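Local structure of catalase (Bacillus pumilus, 4QOL) at residues P152-N157 / P161-D166; T97-K102 / L108-G113; T282-E287 / F422-E427. The protein catalyses the breakdown of hydrogen peroxide to water and oxygen at a heme, and also shows peroxidase-like reactivity in a heme site that phenolic substrates can enter. All blocks are in the same frame, centred on the assembly; numbering follows the deposited sequence.

Contact 1 (P152-N157 / P161-D166); sequences PDPVTN and PDRYWD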
loop_
_atom_site.group_PDB
_atom_site.type_symbol
_atom_site.label_atom_id
_atom_site.label_comp_id
_atom_site.label_asym_id
_atom_site.label_seq_id
_atom_site.Cartn_x
_atom_site.Cartn_y
_atom_site.Cartn_z
ATOM N N PRO A 152 -14.871 10.810 -17.229
ATOM C CA PRO A 152 -15.939 9.879 -17.522
ATOM C C PRO A 152 -16.980 9.764 -16.395
ATOM O O PRO A 152 -16.625 9.692 -15.233
ATOM C CB PRO A 152 -15.175 8.562 -17.788
ATOM C CG PRO A 152 -13.910 9.070 -18.474
ATOM C CD PRO A 152 -13.564 10.319 -17.668
ATOM N N ASP A 153 -18.262 9.726 -16.796
ATOM C CA ASP A 153 -19.388 9.552 -15.883
ATOM C C ASP A 153 -19.099 8.355 -14.987
ATOM O O ASP A 153 -18.614 7.292 -15.482
ATOM C CB ASP A 153 -20.668 9.451 -16.714
ATOM C CG ASP A 153 -21.915 9.166 -15.928
ATOM O OD1 ASP A 153 -21.989 8.117 -15.292
ATOM O OD2 ASP A 153 -22.935 9.895 -16.065
ATOM N N PRO A 154 -19.375 8.490 -13.671
ATOM C CA PRO A 154 -19.022 7.432 -12.740
ATOM C C PRO A 154 -19.875 6.161 -12.922
ATOM O O PRO A 154 -19.567 5.141 -12.321
ATOM C CB PRO A 154 -19.246 8.080 -11.376
ATOM C CG PRO A 154 -20.297 9.125 -11.625
ATOM C CD PRO A 154 -19.900 9.669 -12.958
ATOM N N VAL A 155 -20.983 6.258 -13.675
ATOM C CA VAL A 155 -21.795 5.065 -13.950
ATOM C C VAL A 155 -21.388 4.425 -15.269
ATOM O O VAL A 155 -21.201 3.186 -15.313
ATOM C CB VAL A 155 -23.296 5.424 -13.981
ATOM C CG1 VAL A 155 -24.143 4.163 -14.134
ATOM C CG2 VAL A 155 -23.701 6.196 -12.712
ATOM N N THR A 156 -21.241 5.222 -16.320
ATOM C CA THR A 156 -21.080 4.741 -17.687
ATOM C C THR A 156 -19.631 4.582 -18.134
ATOM O O THR A 156 -19.371 3.889 -19.132
ATOM C CB THR A 156 -21.702 5.667 -18.705
ATOM O OG1 THR A 156 -20.945 6.868 -18.766
ATOM C CG2 THR A 156 -23.161 5.967 -18.369
ATOM N N ASN A 157 -18.683 5.184 -17.389
ATOM C CA ASN A 157 -17.274 5.299 -17.848
ATOM C C ASN A 157 -17.097 5.982 -19.186
ATOM O O ASN A 157 -16.076 5.747 -19.873
ATOM C CB ASN A 157 -16.619 3.864 -17.901
ATOM C CG ASN A 157 -15.127 3.895 -17.844
ATOM O OD1 ASN A 157 -14.400 3.094 -18.543
ATOM N ND2 ASN A 157 -14.616 4.855 -17.095
ATOM N N PRO A 161 -20.407 15.612 -22.011
ATOM C CA PRO A 161 -20.499 17.087 -21.991
ATOM C C PRO A 161 -21.629 17.661 -21.173
ATOM O O PRO A 161 -21.506 18.769 -20.662
ATOM C CB PRO A 161 -20.671 17.460 -23.477
ATOM C CG PRO A 161 -20.197 16.216 -24.240
ATOM C CD PRO A 161 -20.496 15.057 -23.386
ATOM N N ASP A 162 -22.752 16.989 -21.051
ATOM C CA ASP A 162 -23.798 17.521 -20.209
ATOM C C ASP A 162 -23.342 17.679 -18.745
ATOM O O ASP A 162 -23.788 18.630 -18.038
ATOM C CB ASP A 162 -24.996 16.572 -20.271
ATOM C CG ASP A 162 -26.194 17.111 -19.580
ATOM O OD1 ASP A 162 -26.630 18.254 -19.842
ATOM O OD2 ASP A 162 -26.658 16.435 -18.642
ATOM N N ARG A 163 -22.400 16.835 -18.293
ATOM C CA ARG A 163 -21.910 16.916 -16.922
ATOM C C ARG A 163 -20.926 18.078 -16.748
ATOM O O ARG A 163 -21.046 18.907 -15.814
ATOM C CB ARG A 163 -21.256 15.585 -16.534
ATOM C CG ARG A 163 -22.267 14.437 -16.508
ATOM C CD ARG A 163 -21.619 13.104 -16.273
ATOM N NE ARG A 163 -21.338 12.917 -14.835
ATOM C CZ ARG A 163 -20.166 13.215 -14.237
ATOM N NH1 ARG A 163 -20.110 13.128 -12.937
ATOM N NH2 ARG A 163 -19.090 13.545 -14.945
ATOM N N TYR A 164 -19.917 18.195 -17.628
ATOM C CA TYR A 164 -18.932 19.261 -17.407
ATOM C C TYR A 164 -19.475 20.601 -17.804
ATOM O O TYR A 164 -19.113 21.637 -17.177
ATOM C CB TYR A 164 -17.587 18.992 -18.086
ATOM C CG TYR A 164 -17.478 18.747 -19.553
ATOM C CD1 TYR A 164 -17.474 19.777 -20.441
ATOM C CD2 TYR A 164 -17.304 17.456 -20.065
ATOM C CE1 TYR A 164 -17.311 19.569 -21.804
ATOM C CE2 TYR A 164 -17.069 17.237 -21.388
ATOM C CZ TYR A 164 -17.103 18.288 -22.271
ATOM O OH TYR A 164 -16.889 18.065 -23.644
ATOM N N TRP A 165 -20.388 20.632 -18.796
ATOM C CA TRP A 165 -21.039 21.912 -19.039
ATOM C C TRP A 165 -21.950 22.375 -17.896
ATOM O O TRP A 165 -22.013 23.584 -17.648
ATOM C CB TRP A 165 -21.796 21.913 -20.388
ATOM C CG TRP A 165 -20.868 22.071 -21.562
ATOM C CD1 TRP A 165 -20.493 21.108 -22.456
ATOM C CD2 TRP A 165 -20.196 23.249 -21.954
ATOM N NE1 TRP A 165 -19.630 21.630 -23.389
ATOM C CE2 TRP A 165 -19.436 22.950 -23.081
ATOM C CE3 TRP A 165 -20.201 24.593 -21.483
ATOM C CZ2 TRP A 165 -18.611 23.898 -23.704
ATOM C CZ3 TRP A 165 -19.449 25.533 -22.139
ATOM C CH2 TRP A 165 -18.621 25.184 -23.215
ATOM N N ASP A 166 -22.581 21.441 -17.168
ATOM C CA ASP A 166 -23.360 21.794 -15.994
ATOM C C ASP A 166 -22.436 22.535 -15.027
ATOM O O ASP A 166 -22.721 23.647 -14.574
ATOM C CB ASP A 166 -23.933 20.591 -15.308
ATOM C CG ASP A 166 -24.873 20.927 -14.130
ATOM O OD1 ASP A 166 -25.526 21.998 -14.133
ATOM O OD2 ASP A 166 -25.087 20.008 -13.301
#
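Arg-163 starts with CG beside its own backbone N, and a bend at chi3 (80°) then lays its guanidinium against Asp-153, whose CG stands anti to its backbone N (chi1 176°). In the catalase fold, segment 152-157 lies in the loop that follows helix 143-150, and 161-166 is the first part of helix 161-169. Asp-153 opens an Asx turn in the loop. OD1 of Asp-153 accepts Val-155 N at 2.7 Å, nearly in line with the C-O bond. It also accepts Thr-156 N at 3.2 Å, from above the carboxylate plane. These two bonds help fix the rotation of the carboxylate.

OD2 of Asp-153 is 3.6 Å from Arg-163 NE, a long salt bridge. The two charged planes stand 62° apart, so this is not a flat, two-pronged pairing. The stronger partner of both groups is His-381 of the second subunit. Its ND1 bonds Asp-153 OD2, and its O takes Arg-163 NH1. Arg-163 NH2 goes to His-148 O near the end of helix 143-150. The contact thus ties this loop and the start of helix 161-169 to the second subunit.

One guanidinium face is covered by Asp-153 CA and Pro-154 CD, both offset toward the rim. Pro-154 CD lies 3.5 Å from Arg-163 NH1, and Asp-153 OD2 lies 3.5 Å from Arg-163 CD.

Contact 2 (T97-K102 / L108-G113); sequences TVIHPK and LRDPRG
Thr-97 and Arg-112 bring their backbones together, CA to CA 4.7 Å, where the loop between strands 88-96 and 113-120 of the catalase beta-barrel begins and ends. Neither segment is regular helix or strand. Asp-110 binds them through one carboxylate oxygen. Its OD2 accepts Val-98 N at 3.0 Å and Ile-99 N at 2.9 Å. Both donors come from the same face of the carboxylate. Val-98 N stands well above the plane (61°), while Ile-99 N is on the syn side, 32° out of it. A water extends the grip: it donates to Asp-110 OD2 and accepts from His-100 N. With an alanine at Asp-110, the N-H groups of Val-98 and Ile-99 and this water are likely to lose their shared acceptor, and the 97-102 backbone could shift.

The apolar side is close. Val-98 CG2, set anti to the carbonyl carbon, packs on the ring of Pro-111, 3.9 Å from its CD. It also lies against Pro-111 O, which is buried here with no polar partner. Leu-108 CD1 approaches the His-100 ring obliquely. Phe-240 of the third subunit meets His-100 edge-to-face and packs on Leu-108.

Arg-112 turns back through a bend at chi2 (53°). NH1 and NH2 both grip Leu-108 O, each at 2.9 Å and nearly in the guanidinium plane. NH1 also donates to Asp-110 O, and NH2 to Glu-106 O. These bonds curl segment 108-113 and fix the orientation of the guanidinium. The side chains of Thr-97 and Arg-112 run side by side, with Thr-97 CG2 over one guanidinium face, 3.8 Å from Arg-112 NE.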
loop_
_atom_site.group_PDB
_atom_site.type_symbol
_atom_site.label_atom_id
_atom_site.label_comp_id
_atom_site.label_asym_id
_atom_site.label_seq_id
_atom_site.Cartn_x
_atom_site.Cartn_y
_atom_site.Cartn_z
ATOM N N THR A 97 -1.732 14.739 -21.714
ATOM C CA THR A 97 -3.114 15.207 -21.692
ATOM C C THR A 97 -3.600 15.315 -20.286
ATOM O O THR A 97 -2.780 15.287 -19.349
ATOM C CB THR A 97 -4.028 14.252 -22.550
ATOM O OG1 THR A 97 -4.053 12.960 -21.986
ATOM C CG2 THR A 97 -3.508 14.156 -24.048
ATOM N N VAL A 98 -4.892 15.466 -20.048
ATOM C CA VAL A 98 -5.411 15.709 -18.711
ATOM C C VAL A 98 -6.384 14.676 -18.166
ATOM O O VAL A 98 -6.152 14.121 -17.089
ATOM C CB VAL A 98 -6.055 17.114 -18.558
ATOM C CG1 VAL A 98 -6.584 17.285 -17.110
ATOM C CG2 VAL A 98 -5.056 18.169 -18.940
ATOM N N ILE A 99 -7.478 14.421 -18.871
ATOM C CA ILE A 99 -8.644 13.812 -18.267
ATOM C C ILE A 99 -8.628 12.280 -18.372
ATOM O O ILE A 99 -8.940 11.608 -17.417
ATOM C CB ILE A 99 -9.925 14.402 -18.840
ATOM C CG1 ILE A 99 -10.084 15.838 -18.303
ATOM C CG2 ILE A 99 -11.168 13.552 -18.529
ATOM C CD1 ILE A 99 -10.263 16.008 -16.780
ATOM N N HIS A 100 -8.294 11.751 -19.517
ATOM C CA HIS A 100 -8.571 10.316 -19.722
ATOM C C HIS A 100 -7.373 9.489 -19.216
ATOM O O HIS A 100 -6.320 10.033 -18.917
ATOM C CB HIS A 100 -8.951 9.983 -21.156
ATOM C CG HIS A 100 -10.309 10.481 -21.540
ATOM N ND1 HIS A 100 -11.460 9.740 -21.399
ATOM C CD2 HIS A 100 -10.696 11.714 -21.940
ATOM C CE1 HIS A 100 -12.487 10.456 -21.822
ATOM N NE2 HIS A 100 -12.061 11.659 -22.137
ATOM N N PRO A 101 -7.547 8.155 -19.015
ATOM C CA PRO A 101 -6.511 7.341 -18.379
ATOM C C PRO A 101 -5.272 7.104 -19.236
ATOM O O PRO A 101 -5.186 7.561 -20.386
ATOM C CB PRO A 101 -7.233 5.988 -18.094
ATOM C CG PRO A 101 -8.668 6.329 -18.044
ATOM C CD PRO A 101 -8.838 7.421 -19.043
ATOM N N LYS A 102 -4.327 6.342 -18.690
ATOM C CA LYS A 102 -3.214 5.773 -19.463
ATOM C C LYS A 102 -3.797 5.014 -20.645
ATOM O O LYS A 102 -4.841 4.400 -20.555
ATOM C CB LYS A 102 -2.391 4.819 -18.580
ATOM C CG LYS A 102 -1.442 5.524 -17.603
ATOM C CD LYS A 102 -0.708 4.467 -16.786
ATOM C CE LYS A 102 0.205 3.620 -17.639
ATOM N NZ LYS A 102 1.370 4.411 -18.151
ATOM N N LEU A 108 -7.498 13.783 -28.280
ATOM C CA LEU A 108 -8.624 14.369 -27.606
ATOM C C LEU A 108 -8.427 15.839 -27.273
ATOM O O LEU A 108 -7.309 16.284 -27.130
ATOM C CB LEU A 108 -8.900 13.605 -26.325
ATOM C CG LEU A 108 -8.986 12.076 -26.407
ATOM C CD1 LEU A 108 -9.334 11.419 -25.072
ATOM C CD2 LEU A 108 -10.043 11.654 -27.452
ATOM N N ARG A 109 -9.543 16.553 -27.100
ATOM C CA ARG A 109 -9.499 17.939 -26.687
ATOM C C ARG A 109 -9.131 17.981 -25.218
ATOM O O ARG A 109 -9.723 17.231 -24.423
ATOM C CB ARG A 109 -10.859 18.600 -26.945
ATOM C CG ARG A 109 -10.872 20.082 -26.581
ATOM C CD ARG A 109 -12.138 20.817 -27.018
ATOM N NE ARG A 109 -12.444 20.599 -28.438
ATOM C CZ ARG A 109 -11.807 21.163 -29.445
ATOM N NH1 ARG A 109 -10.906 22.151 -29.258
ATOM N NH2 ARG A 109 -12.083 20.767 -30.639
ATOM N N ASP A 110 -8.189 18.822 -24.847
ATOM C CA ASP A 110 -7.734 18.900 -23.425
ATOM C C ASP A 110 -6.661 19.967 -23.394
ATOM O O ASP A 110 -5.899 20.077 -24.347
ATOM C CB ASP A 110 -7.087 17.558 -22.975
ATOM C CG ASP A 110 -7.787 16.864 -21.781
ATOM O OD1 ASP A 110 -8.768 17.376 -21.182
ATOM O OD2 ASP A 110 -7.443 15.630 -21.538
ATOM N N PRO A 111 -6.496 20.652 -22.251
ATOM C CA PRO A 111 -5.137 21.236 -22.009
ATOM C C PRO A 111 -4.075 20.148 -22.119
ATOM O O PRO A 111 -4.386 18.948 -22.011
ATOM C CB PRO A 111 -5.233 21.760 -20.608
ATOM C CG PRO A 111 -6.682 21.779 -20.284
ATOM C CD PRO A 111 -7.265 20.632 -21.008
ATOM N N ARG A 112 -2.870 20.551 -22.441
ATOM C CA ARG A 112 -1.741 19.690 -22.302
ATOM C C ARG A 112 -0.843 20.112 -21.162
ATOM O O ARG A 112 -0.509 21.296 -21.032
ATOM C CB ARG A 112 -0.919 19.719 -23.589
ATOM C CG ARG A 112 -1.252 18.611 -24.617
ATOM C CD ARG A 112 -2.709 18.517 -24.992
ATOM N NE ARG A 112 -2.985 17.434 -25.988
ATOM C CZ ARG A 112 -4.209 17.149 -26.383
ATOM N NH1 ARG A 112 -5.227 17.831 -25.918
ATOM N NH2 ARG A 112 -4.434 16.158 -27.222
ATOM N N GLY A 113 -0.382 19.122 -20.401
ATOM C CA GLY A 113 0.635 19.401 -19.381
ATOM C C GLY A 113 1.991 19.624 -19.969
ATOM O O GLY A 113 2.356 19.025 -20.979
HETATM O O HOH W 1 -7.778 13.035 -22.094
#

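Contact 3 (T282-E287 / F422-E427); sequences TKTWSE and FKQAGE
Every close approach in this contact involves Gln-424, its side-chain amide paired with the backbone of Thr-284. OE1 accepts Thr-284 N at 2.8 Å, on a lone pair in the amide plane. Thr-284 OG1 comes only to 3.4 Å from the same Gln-424 OE1, at best a weak bond. NE2 returns a nearly straight bond (165°) to Thr-284 O at 2.9 Å. The paired N-H and C=O of Thr-284 fix which way round the amide sits. The side chain is extended beyond CG, which carries the amide from the helix to the loop. Lys-283 completes the close part: its CD packs 3.6 Å from Gln-424 CD. The lysine's NZ turns to Asp-280, Pro-419 O and Asn-420 O.

The other side is looser. Glu-427 is exposed on the helix, and so is Glu-287 on the loop; neither touches the opposite segment.

The contact joins the loop between strands 258-267 and 293-302 to the start of helix 423-431 in the C-terminal helical region. Helix 175-181 packs on Phe-422, Gln-424 and Ala-425, and helix 453-466 on Phe-422 and Ala-425. Trp-285 leans on strand 258-267.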
loop_
_atom_site.group_PDB
_atom_site.type_symbol
_atom_site.label_atom_id
_atom_site.label_comp_id
_atom_site.label_asym_id
_atom_site.label_seq_id
_atom_site.Cartn_x
_atom_site.Cartn_y
_atom_site.Cartn_z
ATOM N N THR A 282 -7.510 32.698 -13.870
ATOM C CA THR A 282 -8.388 32.829 -15.004
ATOM C C THR A 282 -8.054 34.069 -15.856
ATOM O O THR A 282 -8.705 34.311 -16.858
ATOM C CB THR A 282 -9.881 32.903 -14.652
ATOM O OG1 THR A 282 -10.155 34.148 -13.989
ATOM C CG2 THR A 282 -10.299 31.716 -13.846
ATOM N N LYS A 283 -6.994 34.821 -15.478
ATOM C CA LYS A 283 -6.567 36.029 -16.166
ATOM C C LYS A 283 -5.182 35.853 -16.768
ATOM O O LYS A 283 -4.287 35.269 -16.132
ATOM C CB LYS A 283 -6.496 37.221 -15.179
ATOM C CG LYS A 283 -7.783 37.499 -14.451
ATOM C CD LYS A 283 -8.825 38.080 -15.402
ATOM C CE LYS A 283 -10.156 38.383 -14.746
ATOM N NZ LYS A 283 -10.908 37.133 -14.440
ATOM N N THR A 284 -4.951 36.494 -17.904
ATOM C CA THR A 284 -3.607 36.789 -18.438
ATOM C C THR A 284 -3.259 38.256 -18.196
ATOM O O THR A 284 -4.113 39.073 -17.795
ATOM C CB THR A 284 -3.505 36.535 -19.926
ATOM O OG1 THR A 284 -4.507 37.285 -20.630
ATOM C CG2 THR A 284 -3.695 35.052 -20.215
ATOM N N TRP A 285 -1.973 38.550 -18.391
ATOM C CA TRP A 285 -1.510 39.928 -18.379
ATOM C C TRP A 285 -1.258 40.361 -19.789
ATOM O O TRP A 285 -0.607 39.654 -20.581
ATOM C CB TRP A 285 -0.174 40.056 -17.589
ATOM C CG TRP A 285 -0.166 39.665 -16.171
ATOM C CD1 TRP A 285 -1.209 39.484 -15.336
ATOM C CD2 TRP A 285 1.035 39.523 -15.372
ATOM N NE1 TRP A 285 -0.742 39.171 -14.061
ATOM C CE2 TRP A 285 0.642 39.209 -14.059
ATOM C CE3 TRP A 285 2.410 39.620 -15.671
ATOM C CZ2 TRP A 285 1.586 38.935 -13.009
ATOM C CZ3 TRP A 285 3.320 39.378 -14.695
ATOM C CH2 TRP A 285 2.920 39.050 -13.346
ATOM N N SER A 286 -1.589 41.625 -20.047
ATOM C CA SER A 286 -1.296 42.221 -21.351
ATOM C C SER A 286 0.156 42.159 -21.734
ATOM O O SER A 286 1.008 42.569 -20.946
ATOM C CB SER A 286 -1.747 43.679 -21.368
ATOM O OG SER A 286 -1.232 44.305 -22.533
ATOM N N GLU A 287 0.461 41.672 -22.922
ATOM C CA GLU A 287 1.852 41.644 -23.432
ATOM C C GLU A 287 2.318 42.996 -23.951
ATOM O O GLU A 287 3.518 43.236 -24.074
ATOM C CB GLU A 287 2.018 40.531 -24.474
ATOM C CG GLU A 287 1.737 39.186 -23.812
ATOM C CD GLU A 287 2.012 37.955 -24.669
ATOM O OE1 GLU A 287 2.285 38.106 -25.873
ATOM O OE2 GLU A 287 1.912 36.825 -24.108
ATOM N N PHE A 422 -15.857 37.872 -17.396
ATOM C CA PHE A 422 -16.164 37.898 -18.846
ATOM C C PHE A 422 -15.284 38.750 -19.745
ATOM O O PHE A 422 -15.199 38.494 -20.938
ATOM C CB PHE A 422 -17.637 38.214 -19.080
ATOM C CG PHE A 422 -18.549 37.418 -18.251
ATOM C CD1 PHE A 422 -18.775 36.086 -18.557
ATOM C CD2 PHE A 422 -19.149 37.933 -17.111
ATOM C CE1 PHE A 422 -19.624 35.321 -17.810
ATOM C CE2 PHE A 422 -19.968 37.141 -16.312
ATOM C CZ PHE A 422 -20.194 35.809 -16.662
ATOM N N LYS A 423 -14.598 39.751 -19.186
ATOM C CA LYS A 423 -13.903 40.683 -20.005
ATOM C C LYS A 423 -12.805 40.094 -20.868
ATOM O O LYS A 423 -12.765 40.328 -22.059
ATOM C CB LYS A 423 -13.342 41.833 -19.144
ATOM C CG LYS A 423 -12.604 42.843 -19.991
ATOM C CD LYS A 423 -12.298 44.143 -19.241
ATOM C CE LYS A 423 -11.145 44.859 -19.920
ATOM N NZ LYS A 423 -10.840 46.162 -19.257
ATOM N N GLN A 424 -11.874 39.357 -20.256
ATOM C CA GLN A 424 -10.783 38.790 -21.042
ATOM C C GLN A 424 -11.233 37.729 -22.031
ATOM O O GLN A 424 -10.579 37.553 -23.061
ATOM C CB GLN A 424 -9.710 38.222 -20.090
ATOM C CG GLN A 424 -8.998 39.304 -19.304
ATOM C CD GLN A 424 -7.687 38.835 -18.735
ATOM O OE1 GLN A 424 -7.364 37.649 -18.785
ATOM N NE2 GLN A 424 -6.845 39.793 -18.255
ATOM N N ALA A 425 -12.314 36.999 -21.739
ATOM C CA ALA A 425 -12.884 36.037 -22.697
ATOM C C ALA A 425 -13.323 36.790 -23.956
ATOM O O ALA A 425 -13.120 36.293 -25.051
ATOM C CB ALA A 425 -14.043 35.301 -22.104
ATOM N N GLY A 426 -13.922 37.940 -23.770
ATOM C CA GLY A 426 -14.344 38.763 -24.920
ATOM C C GLY A 426 -13.114 39.251 -25.684
ATOM O O GLY A 426 -13.131 39.309 -26.923
ATOM N N GLU A 427 -12.063 39.670 -24.964
ATOM C CA GLU A 427 -10.852 40.126 -25.630
ATOM C C GLU A 427 -10.192 39.042 -26.418
ATOM O O GLU A 427 -9.745 39.263 -27.550
ATOM C CB GLU A 427 -9.867 40.748 -24.590
ATOM C CG GLU A 427 -10.423 41.983 -23.906
ATOM C CD GLU A 427 -9.603 42.489 -22.732
ATOM O OE1 GLU A 427 -9.699 43.722 -22.446
ATOM O OE2 GLU A 427 -8.916 41.706 -21.996
#

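Contacts 1 and 2 are neighbours, with centres 15 Å apart. They touch where Pro-152 CD packs 4.1 Å from Ile-99 CG2, and both reach the third subunit. Contact 3 stands apart: its centre is 28 Å from that of contact 1 and 24 Å from that of contact 2, with nearest atoms about 11 Å and 12 Å away. No other chain of the assembly touches its segments. Contact 2 lies closest to the heme. Its Gly-113 touches the cofactor, and the side chain of Val-98 is about 7 Å from it. In contact 3 the side chain of Thr-282 is about 10 Å from the heme.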